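Local coordinates for ganglioside-induced differentiation-associated protein 2 (Homo sapiens, PDB 4UML), which is of incompletely defined function but carries, in this N-terminal piece, a macro domain, a fold that in many relatives binds ADP-ribose or related nucleotides, at residues D181-H184 / I185-T189; S145-S148 / C149-V153; L211-G214 / T215-L219. All blocks are in the same frame, centred on the assembly; numbering follows the deposited sequence.

Contact 1: residues D181-H184 / I185-T189; sequences DATH and IALRT
T183 and L187, one helical turn apart, lie side by side on helix 179-197, the crossover helix of a beta-alpha-beta unit between parallel strands 164-167 and 203-208 of the macro domain. The polar part is i to i+4 backbone bonding. A186 N, L187 N and R188 N donate to the carbonyls of A182, T183 and H184 (A186 N to A182 O 3.0 Å); the bond from I185 N to D181 O is weak. One turn on, I185 O accepts twice, from T189 N and from T189 OG1 (2.6 Å), the two donors arriving from opposite faces of the carbonyl plane; the OG1 bond pairs the buried T189 hydroxyl within its own helix. T183 OG1 is likewise hydrogen-bonded to L179 O.

The apolar part is the T183-L187 pair. CG2 of T183 sits anti to the backbone N (OG1 chi1 -55°), which turns the methyl along the helix to L187 CD1 at 3.9 Å. This flank faces helix 210-223, while A182 and A186 face helix 139-159. H184 extends from the partly exposed side, where its ND1 is hydrogen-bonded to Y223 OH. One face of the R188 guanidinium has I185 CA 4.3 Å above its plane, offset toward the rim.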
ATOM      1  N   ASP A 181     -15.195   3.713  -1.786  1.00 32.90           N
ATOM      2  CA  ASP A 181     -14.855   3.462  -3.186  1.00 32.00           C
ATOM      3  C   ASP A 181     -13.380   3.144  -3.348  1.00 28.13           C
ATOM      4  O   ASP A 181     -13.031   2.208  -4.024  1.00 28.20           O
ATOM      5  CB  ASP A 181     -15.170   4.695  -4.052  1.00 34.44           C
ATOM      6  CG  ASP A 181     -16.646   4.947  -4.197  1.00 40.26           C
ATOM      7  OD1 ASP A 181     -17.444   3.982  -4.128  1.00 41.14           O
ATOM      8  OD2 ASP A 181     -17.004   6.120  -4.420  1.00 46.02           O
ATOM      9  N   ALA A 182     -12.528   3.935  -2.716  1.00 26.31           N
ATOM     10  CA  ALA A 182     -11.084   3.763  -2.808  1.00 27.24           C
ATOM     11  C   ALA A 182     -10.647   2.401  -2.298  1.00 26.91           C
ATOM     12  O   ALA A 182      -9.785   1.753  -2.893  1.00 25.35           O
ATOM     13  CB  ALA A 182     -10.366   4.835  -2.011  1.00 25.32           C
ATOM     14  N   THR A 183     -11.234   1.989  -1.187  1.00 26.14           N
ATOM     15  CA  THR A 183     -10.918   0.715  -0.557  1.00 27.22           C
ATOM     16  C   THR A 183     -11.335  -0.477  -1.413  1.00 27.10           C
ATOM     17  O   THR A 183     -10.618  -1.479  -1.470  1.00 25.75           O
ATOM     18  CB  THR A 183     -11.552   0.626   0.857  1.00 30.02           C
ATOM     19  OG1 THR A 183     -11.135   1.750   1.648  1.00 28.11           O
ATOM     20  CG2 THR A 183     -11.115  -0.607   1.535  1.00 29.58           C
ATOM     21  N   HIS A 184     -12.439  -0.370  -2.145  1.00 28.17           N
ATOM     22  CA  HIS A 184     -12.772  -1.434  -3.100  1.00 27.65           C
ATOM     23  C   HIS A 184     -11.692  -1.610  -4.129  1.00 28.16           C
ATOM     24  O   HIS A 184     -11.329  -2.720  -4.470  1.00 27.00           O
ATOM     25  CB  HIS A 184     -14.041  -1.129  -3.871  1.00 30.02           C
ATOM     26  CG  HIS A 184     -15.288  -1.383  -3.118  1.00 30.30           C
ATOM     27  ND1 HIS A 184     -15.818  -2.646  -2.979  1.00 32.88           N
ATOM     28  CD2 HIS A 184     -16.126  -0.544  -2.473  1.00 33.17           C
ATOM     29  CE1 HIS A 184     -16.941  -2.572  -2.285  1.00 33.47           C
ATOM     30  NE2 HIS A 184     -17.142  -1.308  -1.954  1.00 33.97           N
ATOM     31  N   ILE A 185     -11.181  -0.493  -4.641  1.00 26.57           N
ATOM     32  CA  ILE A 185     -10.127  -0.549  -5.659  1.00 28.75           C
ATOM     33  C   ILE A 185      -8.871  -1.186  -5.087  1.00 27.44           C
ATOM     34  O   ILE A 185      -8.288  -2.083  -5.693  1.00 29.23           O
ATOM     35  CB  ILE A 185      -9.848   0.859  -6.244  1.00 27.54           C
ATOM     36  CG1 ILE A 185     -11.119   1.345  -6.961  1.00 28.82           C
ATOM     37  CG2 ILE A 185      -8.651   0.826  -7.167  1.00 27.48           C
ATOM     38  CD1 ILE A 185     -11.133   2.808  -7.343  1.00 30.94           C
ATOM     39  N   ALA A 186      -8.462  -0.745  -3.903  1.00 26.99           N
ATOM     40  CA  ALA A 186      -7.258  -1.269  -3.280  1.00 25.56           C
ATOM     41  C   ALA A 186      -7.362  -2.803  -3.091  1.00 24.57           C
ATOM     42  O   ALA A 186      -6.479  -3.555  -3.524  1.00 26.55           O
ATOM     43  CB  ALA A 186      -7.024  -0.589  -1.937  1.00 26.26           C
ATOM     44  N   LEU A 187      -8.438  -3.259  -2.476  1.00 25.45           N
ATOM     45  CA  LEU A 187      -8.567  -4.689  -2.179  1.00 26.94           C
ATOM     46  C   LEU A 187      -8.750  -5.534  -3.430  1.00 26.96           C
ATOM     47  O   LEU A 187      -8.168  -6.618  -3.546  1.00 27.16           O
ATOM     48  CB  LEU A 187      -9.718  -4.917  -1.202  1.00 29.06           C
ATOM     49  CG  LEU A 187      -9.563  -4.217   0.145  1.00 29.37           C
ATOM     50  CD1 LEU A 187     -10.764  -4.504   1.008  1.00 31.56           C
ATOM     51  CD2 LEU A 187      -8.291  -4.679   0.814  1.00 31.08           C
ATOM     52  N   ARG A 188      -9.575  -5.061  -4.355  1.00 28.21           N
ATOM     53  CA  ARG A 188      -9.814  -5.807  -5.597  1.00 30.24           C
ATOM     54  C   ARG A 188      -8.520  -5.994  -6.388  1.00 30.46           C
ATOM     55  O   ARG A 188      -8.181  -7.094  -6.864  1.00 27.60           O
ATOM     56  CB  ARG A 188     -10.865  -5.067  -6.430  1.00 34.25           C
ATOM     57  CG  ARG A 188     -11.294  -5.780  -7.700  1.00 36.41           C
ATOM     58  CD  ARG A 188     -12.417  -4.989  -8.368  1.00 39.83           C
ATOM     59  NE  ARG A 188     -11.868  -3.743  -8.904  1.00 41.04           N
ATOM     60  CZ  ARG A 188     -12.488  -2.571  -8.937  1.00 44.77           C
ATOM     61  NH1 ARG A 188     -13.726  -2.438  -8.489  1.00 45.91           N
ATOM     62  NH2 ARG A 188     -11.858  -1.526  -9.450  1.00 46.09           N
ATOM     63  N   THR A 189      -7.741  -4.927  -6.483  1.00 28.10           N
ATOM     64  CA  THR A 189      -6.490  -4.974  -7.238  1.00 27.14           C
ATOM     65  C   THR A 189      -5.485  -5.927  -6.612  1.00 27.43           C
ATOM     66  O   THR A 189      -4.788  -6.722  -7.304  1.00 26.66           O
ATOM     67  CB  THR A 189      -5.881  -3.548  -7.336  1.00 27.31           C
ATOM     68  OG1 THR A 189      -6.874  -2.656  -7.858  1.00 23.98           O
ATOM     69  CG2 THR A 189      -4.645  -3.530  -8.175  1.00 26.75           C
TER

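Contact 2: residues S145-S148 / C149-V153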
ATOM      1  N   SER A 145      -6.513   6.213 -12.241  1.00 23.31           N
ATOM      2  CA  SER A 145      -5.276   6.574 -11.562  1.00 25.47           C
ATOM      3  C   SER A 145      -5.035   5.796 -10.278  1.00 24.46           C
ATOM      4  O   SER A 145      -3.928   5.334 -10.029  1.00 24.53           O
ATOM      5  CB  SER A 145      -5.259   8.055 -11.210  1.00 26.05           C
ATOM      6  OG  SER A 145      -5.046   8.824 -12.324  1.00 28.47           O
ATOM      7  N   LEU A 146      -6.048   5.648  -9.448  1.00 23.05           N
ATOM      8  CA  LEU A 146      -5.836   4.943  -8.181  1.00 24.51           C
ATOM      9  C   LEU A 146      -5.515   3.478  -8.469  1.00 23.96           C
ATOM     10  O   LEU A 146      -4.643   2.877  -7.844  1.00 21.98           O
ATOM     11  CB  LEU A 146      -7.062   5.046  -7.271  1.00 25.48           C
ATOM     12  CG  LEU A 146      -6.876   4.544  -5.823  1.00 25.38           C
ATOM     13  CD1 LEU A 146      -5.826   5.366  -5.087  1.00 25.99           C
ATOM     14  CD2 LEU A 146      -8.204   4.569  -5.097  1.00 25.79           C
ATOM     15  N   TYR A 147      -6.243   2.893  -9.411  1.00 23.97           N
ATOM     16  CA  TYR A 147      -5.961   1.535  -9.832  1.00 23.83           C
ATOM     17  C   TYR A 147      -4.492   1.375 -10.272  1.00 22.01           C
ATOM     18  O   TYR A 147      -3.808   0.418  -9.883  1.00 21.71           O
ATOM     19  CB  TYR A 147      -6.899   1.145 -10.979  1.00 26.55           C
ATOM     20  CG  TYR A 147      -6.442  -0.101 -11.648  1.00 27.63           C
ATOM     21  CD1 TYR A 147      -6.443  -1.315 -10.960  1.00 29.87           C
ATOM     22  CD2 TYR A 147      -5.954  -0.079 -12.935  1.00 28.69           C
ATOM     23  CE1 TYR A 147      -5.987  -2.491 -11.567  1.00 33.28           C
ATOM     24  CE2 TYR A 147      -5.518  -1.248 -13.562  1.00 33.02           C
ATOM     25  CZ  TYR A 147      -5.542  -2.452 -12.887  1.00 33.88           C
ATOM     26  OH  TYR A 147      -5.061  -3.585 -13.520  1.00 36.84           O
ATOM     27  N   SER A 148      -4.010   2.315 -11.069  1.00 25.07           N
ATOM     28  CA  SER A 148      -2.629   2.299 -11.541  1.00 25.91           C
ATOM     29  C   SER A 148      -1.640   2.412 -10.402  1.00 26.83           C
ATOM     30  O   SER A 148      -0.611   1.762 -10.432  1.00 24.82           O
ATOM     31  CB  SER A 148      -2.386   3.379 -12.592  1.00 29.37           C
ATOM     32  OG  SER A 148      -3.107   3.015 -13.755  1.00 31.53           O
ATOM     33  N   CYS A 149      -1.915   3.254  -9.404  1.00 24.10           N
ATOM     34  CA  CYS A 149      -1.059   3.278  -8.218  1.00 22.63           C
ATOM     35  C   CYS A 149      -0.846   1.874  -7.642  1.00 21.90           C
ATOM     36  O   CYS A 149       0.293   1.462  -7.425  1.00 22.96           O
ATOM     37  CB  CYS A 149      -1.676   4.168  -7.132  1.00 22.67           C
ATOM     38  SG  CYS A 149      -1.662   5.912  -7.546  1.00 25.68           S
ATOM     39  N   TYR A 150      -1.933   1.182  -7.320  1.00 20.81           N
ATOM     40  CA  TYR A 150      -1.829  -0.131  -6.692  1.00 22.58           C
ATOM     41  C   TYR A 150      -1.150  -1.165  -7.641  1.00 23.57           C
ATOM     42  O   TYR A 150      -0.291  -1.913  -7.228  1.00 23.31           O
ATOM     43  CB  TYR A 150      -3.206  -0.633  -6.248  1.00 21.13           C
ATOM     44  CG  TYR A 150      -3.647  -0.009  -4.972  1.00 23.11           C
ATOM     45  CD1 TYR A 150      -3.234  -0.545  -3.761  1.00 24.68           C
ATOM     46  CD2 TYR A 150      -4.365   1.195  -4.957  1.00 22.14           C
ATOM     47  CE1 TYR A 150      -3.563   0.065  -2.566  1.00 23.84           C
ATOM     48  CE2 TYR A 150      -4.728   1.802  -3.764  1.00 23.50           C
ATOM     49  CZ  TYR A 150      -4.316   1.242  -2.582  1.00 23.35           C
ATOM     50  OH  TYR A 150      -4.622   1.828  -1.412  1.00 24.06           O
ATOM     51  N   ARG A 151      -1.531  -1.137  -8.905  1.00 24.19           N
ATOM     52  CA  ARG A 151      -0.970  -2.021  -9.945  1.00 25.82           C
ATOM     53  C   ARG A 151       0.547  -1.787 -10.110  1.00 25.78           C
ATOM     54  O   ARG A 151       1.348  -2.717 -10.162  1.00 25.82           O
ATOM     55  CB  ARG A 151      -1.700  -1.691 -11.235  1.00 30.90           C
ATOM     56  CG  ARG A 151      -1.237  -2.455 -12.472  1.00 37.07           C
ATOM     57  CD  ARG A 151      -0.251  -1.658 -13.314  1.00 42.91           C
ATOM     58  NE  ARG A 151      -0.091  -2.248 -14.649  1.00 51.15           N
ATOM     59  CZ  ARG A 151       0.821  -1.875 -15.554  1.00 55.72           C
ATOM     60  NH1 ARG A 151       1.690  -0.907 -15.294  1.00 56.18           N
ATOM     61  NH2 ARG A 151       0.859  -2.479 -16.740  1.00 55.41           N
ATOM     62  N   ASN A 152       0.949  -0.525 -10.186  1.00 24.53           N
ATOM     63  CA  ASN A 152       2.354  -0.220 -10.357  1.00 25.27           C
ATOM     64  C   ASN A 152       3.242  -0.496  -9.140  1.00 25.86           C
ATOM     65  O   ASN A 152       4.432  -0.822  -9.293  1.00 24.38           O
ATOM     66  CB  ASN A 152       2.512   1.201 -10.863  1.00 26.60           C
ATOM     67  CG  ASN A 152       2.125   1.331 -12.331  1.00 29.55           C
ATOM     68  OD1 ASN A 152       2.429   0.443 -13.118  1.00 29.37           O
ATOM     69  ND2 ASN A 152       1.429   2.407 -12.693  1.00 26.89           N
ATOM     70  N   VAL A 153       2.687  -0.343  -7.932  1.00 21.99           N
ATOM     71  CA  VAL A 153       3.407  -0.744  -6.728  1.00 23.95           C
ATOM     72  C   VAL A 153       3.719  -2.219  -6.779  1.00 24.47           C
ATOM     73  O   VAL A 153       4.871  -2.667  -6.573  1.00 22.68           O
ATOM     74  CB  VAL A 153       2.558  -0.440  -5.463  1.00 22.49           C
ATOM     75  CG1 VAL A 153       3.131  -1.126  -4.229  1.00 22.83           C
ATOM     76  CG2 VAL A 153       2.555   1.069  -5.233  1.00 23.77           C
TER
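Four backbone bonds, from C149, Y150, R151 and N152 N to the carbonyls of S145, L146, Y147 and S148, hold this part of helix 139-159; the shortest, N152 N to S148 O, measures 2.8 Å. A side-chain bond between neighbours adds to them: R151 NH1 donates to N152 OD1 at 2.7 Å, with the oxygen only 8° out of the guanidinium plane. The same amide gives its ND2 to G111 O, so both ends of N152 have partners, while S148 OG bonds back to S144 O.

Packing follows the i to i+4 spacing. L146 and Y150 run side by side in the same direction, L146 CD1 meeting Y150 CE2 at 4.0 Å, and the ring turns its edge to L146 O, with CD2 3.4 Å from that oxygen. On the exposed flank Y147, its CG anti to the backbone N (chi1 167°), leans along the helix and takes R151 CB over one face, toward the rim, 4.2 Å above the ring plane.

The buried flank packs within the macro domain: L146 and Y150 lie against helix 179-197, Y150 also meets the ring of F167, C149 lies on T129 of strand 125-129, and V153 rests on strands 125-129 and 164-167.

Contact 3: residues L211-G214 / T215-L219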
ATOM      1  N   LEU A 211      -9.131   6.075  11.200  1.00 46.35           N
ATOM      2  CA  LEU A 211      -9.963   6.594  10.134  1.00 49.53           C
ATOM      3  C   LEU A 211     -10.439   5.475   9.179  1.00 47.91           C
ATOM      4  O   LEU A 211     -11.631   5.415   8.843  1.00 45.19           O
ATOM      5  CB  LEU A 211      -9.201   7.702   9.393  1.00 55.89           C
ATOM      6  CG  LEU A 211      -9.881   8.433   8.226  1.00 64.36           C
ATOM      7  CD1 LEU A 211     -11.181   9.119   8.635  1.00 67.32           C
ATOM      8  CD2 LEU A 211      -8.923   9.455   7.625  1.00 66.67           C
ATOM      9  N   GLU A 212      -9.537   4.568   8.773  1.00 38.09           N
ATOM     10  CA  GLU A 212      -9.852   3.607   7.691  1.00 37.15           C
ATOM     11  C   GLU A 212     -10.152   2.184   8.108  1.00 31.94           C
ATOM     12  O   GLU A 212     -10.765   1.453   7.351  1.00 32.11           O
ATOM     13  CB  GLU A 212      -8.709   3.563   6.646  1.00 37.87           C
ATOM     14  CG  GLU A 212      -8.282   4.930   6.122  1.00 38.86           C
ATOM     15  CD  GLU A 212      -7.053   5.464   6.818  1.00 42.76           C
ATOM     16  OE1 GLU A 212      -6.747   4.981   7.940  1.00 47.23           O
ATOM     17  OE2 GLU A 212      -6.388   6.346   6.236  1.00 42.96           O
ATOM     18  N   GLU A 213      -9.708   1.772   9.302  1.00 35.19           N
ATOM     19  CA  GLU A 213      -9.794   0.363   9.728  1.00 33.79           C
ATOM     20  C   GLU A 213     -11.165  -0.288   9.510  1.00 34.22           C
ATOM     21  O   GLU A 213     -11.273  -1.365   8.926  1.00 34.11           O
ATOM     22  CB  GLU A 213      -9.374   0.240  11.215  1.00 37.37           C
ATOM     23  CG  GLU A 213      -9.385  -1.177  11.768  1.00 38.21           C
ATOM     24  CD  GLU A 213      -8.834  -1.270  13.187  1.00 43.77           C
ATOM     25  OE1 GLU A 213      -9.095  -0.369  14.011  1.00 45.23           O
ATOM     26  OE2 GLU A 213      -8.126  -2.251  13.487  1.00 46.54           O
ATOM     27  N   GLY A 214     -12.227   0.361   9.984  1.00 40.66           N
ATOM     28  CA  GLY A 214     -13.588  -0.201   9.881  1.00 37.38           C
ATOM     29  C   GLY A 214     -14.012  -0.510   8.451  1.00 34.83           C
ATOM     30  O   GLY A 214     -14.608  -1.546   8.177  1.00 37.31           O
ATOM     31  N   THR A 215     -13.671   0.377   7.527  1.00 36.23           N
ATOM     32  CA  THR A 215     -13.982   0.157   6.107  1.00 34.51           C
ATOM     33  C   THR A 215     -13.227  -1.030   5.560  1.00 33.84           C
ATOM     34  O   THR A 215     -13.793  -1.844   4.834  1.00 34.05           O
ATOM     35  CB  THR A 215     -13.681   1.421   5.294  1.00 34.83           C
ATOM     36  OG1 THR A 215     -14.486   2.488   5.786  1.00 34.27           O
ATOM     37  CG2 THR A 215     -13.954   1.241   3.791  1.00 33.36           C
ATOM     38  N   TYR A 216     -11.946  -1.150   5.914  1.00 35.31           N
ATOM     39  CA  TYR A 216     -11.176  -2.337   5.520  1.00 33.58           C
ATOM     40  C   TYR A 216     -11.761  -3.616   6.121  1.00 33.53           C
ATOM     41  O   TYR A 216     -11.879  -4.643   5.434  1.00 32.78           O
ATOM     42  CB  TYR A 216      -9.695  -2.191   5.895  1.00 32.51           C
ATOM     43  CG  TYR A 216      -8.904  -1.452   4.835  1.00 30.28           C
ATOM     44  CD1 TYR A 216      -8.975  -0.092   4.738  1.00 31.37           C
ATOM     45  CD2 TYR A 216      -8.101  -2.132   3.921  1.00 29.61           C
ATOM     46  CE1 TYR A 216      -8.277   0.598   3.769  1.00 33.66           C
ATOM     47  CE2 TYR A 216      -7.400  -1.447   2.951  1.00 32.10           C
ATOM     48  CZ  TYR A 216      -7.483  -0.073   2.886  1.00 30.11           C
ATOM     49  OH  TYR A 216      -6.816   0.657   1.913  1.00 33.38           O
ATOM     50  N   GLN A 217     -12.151  -3.550   7.387  1.00 33.72           N
ATOM     51  CA  GLN A 217     -12.760  -4.719   8.058  1.00 37.69           C
ATOM     52  C   GLN A 217     -14.057  -5.099   7.355  1.00 37.10           C
ATOM     53  O   GLN A 217     -14.292  -6.271   7.060  1.00 36.37           O
ATOM     54  CB  GLN A 217     -13.010  -4.414   9.542  1.00 40.12           C
ATOM     55  CG  GLN A 217     -11.714  -4.184  10.301  1.00 42.75           C
ATOM     56  CD  GLN A 217     -11.915  -3.702  11.726  1.00 48.75           C
ATOM     57  OE1 GLN A 217     -12.815  -2.924  12.029  1.00 48.58           O
ATOM     58  NE2 GLN A 217     -11.036  -4.140  12.611  1.00 52.82           N
ATOM     59  N   LYS A 218     -14.854  -4.075   7.040  1.00 39.27           N
ATOM     60  CA  LYS A 218     -16.076  -4.243   6.265  1.00 40.46           C
ATOM     61  C   LYS A 218     -15.872  -4.930   4.911  1.00 39.48           C
ATOM     62  O   LYS A 218     -16.613  -5.828   4.547  1.00 39.10           O
ATOM     63  CB  LYS A 218     -16.723  -2.877   6.035  1.00 43.72           C
ATOM     64  CG  LYS A 218     -18.135  -2.995   5.502  1.00 48.29           C
ATOM     65  CD  LYS A 218     -18.692  -1.655   5.079  1.00 50.11           C
ATOM     66  CE  LYS A 218     -19.785  -1.872   4.048  1.00 51.09           C
ATOM     67  NZ  LYS A 218     -20.581  -0.632   3.874  1.00 51.43           N
ATOM     68  N   LEU A 219     -14.863  -4.507   4.152  1.00 38.19           N
ATOM     69  CA  LEU A 219     -14.696  -4.985   2.776  1.00 34.83           C
ATOM     70  C   LEU A 219     -13.798  -6.200   2.561  1.00 33.79           C
ATOM     71  O   LEU A 219     -13.902  -6.874   1.536  1.00 35.10           O
ATOM     72  CB  LEU A 219     -14.203  -3.816   1.898  1.00 36.49           C
ATOM     73  CG  LEU A 219     -15.057  -2.536   1.852  1.00 40.18           C
ATOM     74  CD1 LEU A 219     -14.619  -1.593   0.728  1.00 40.37           C
ATOM     75  CD2 LEU A 219     -16.543  -2.826   1.718  1.00 41.22           C
TER
HETATM   76  O   HOH W   1     -13.310   3.278   8.188  1.00 37.64           O
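E213 and Q217 cross each other on the flank of helix 210-223 that borders strand 57-61; this is the C-terminal helix of the macro domain, which follows strand 203-208 and packs beside helix 179-197. The E213 carboxylate and the Q217 amide are turned only 21° apart, yet the nearest approach is the amide nitrogen to the glutamate stem, Q217 NE2 to E213 CG at 3.5 Å. E213 places CG anti to its own N (chi1 -178°) and continues extended, while Q217 folds CG back beside its backbone N (chi1 -64°), and this brings the amide up against that stem. The two residues also reach strand 57-61, E213 touching K61 and Q217 touching L59. An alanine in place of E213 has no CG or carboxylate beside the Q217 amide, which would probably be freer to turn.

Y216 is directed the other way, into the protein. Its ring presents an edge to the preceding turn: E212 O lies in the ring plane, 3.5 Å from CD1, and E212 CB is 4.1 Å from the same atom. The ring goes on to V169, V208, L59 and T183, so the buried flank of this turn faces the sheet and the neighbouring helix. The E212 carboxylate bends away, OE1 bonding to S209 OG, and K218 reaches across to helix 179-197, where NZ makes a salt bridge with E180 OE2.

Along the backbone, Y216, Q217 and K218 N donate to the carbonyls of E212, E213 and G214, the bond from Q217 N to E213 O being 2.8 Å. Between L211 and T215 a water bridges instead of a direct bond: it donates to L211 O at 2.8 Å and accepts from T215 N at 3.0 Å.

Overall arrangement
Each contact is a short length of a different helix, two to three turns long, and contact 1 lies between the other two. Its centre is 10 Å from that of contact 2 and 11 Å from that of contact 3, whereas the centres of contacts 2 and 3 are 20 Å apart and the two approach each other through two tyrosine hydroxyls, Y150 OH and Y216 OH, at 4.2 Å. Toward contact 2 the A186 methyl packs tightly on the tyrosine ring, its CB 3.3 Å from Y150 CZ; toward contact 3, L187 CD1 packs on L219 CB at 3.6 Å. Helices 139-159, 179-197 and 210-223 are thus joined side by side in the macro domain.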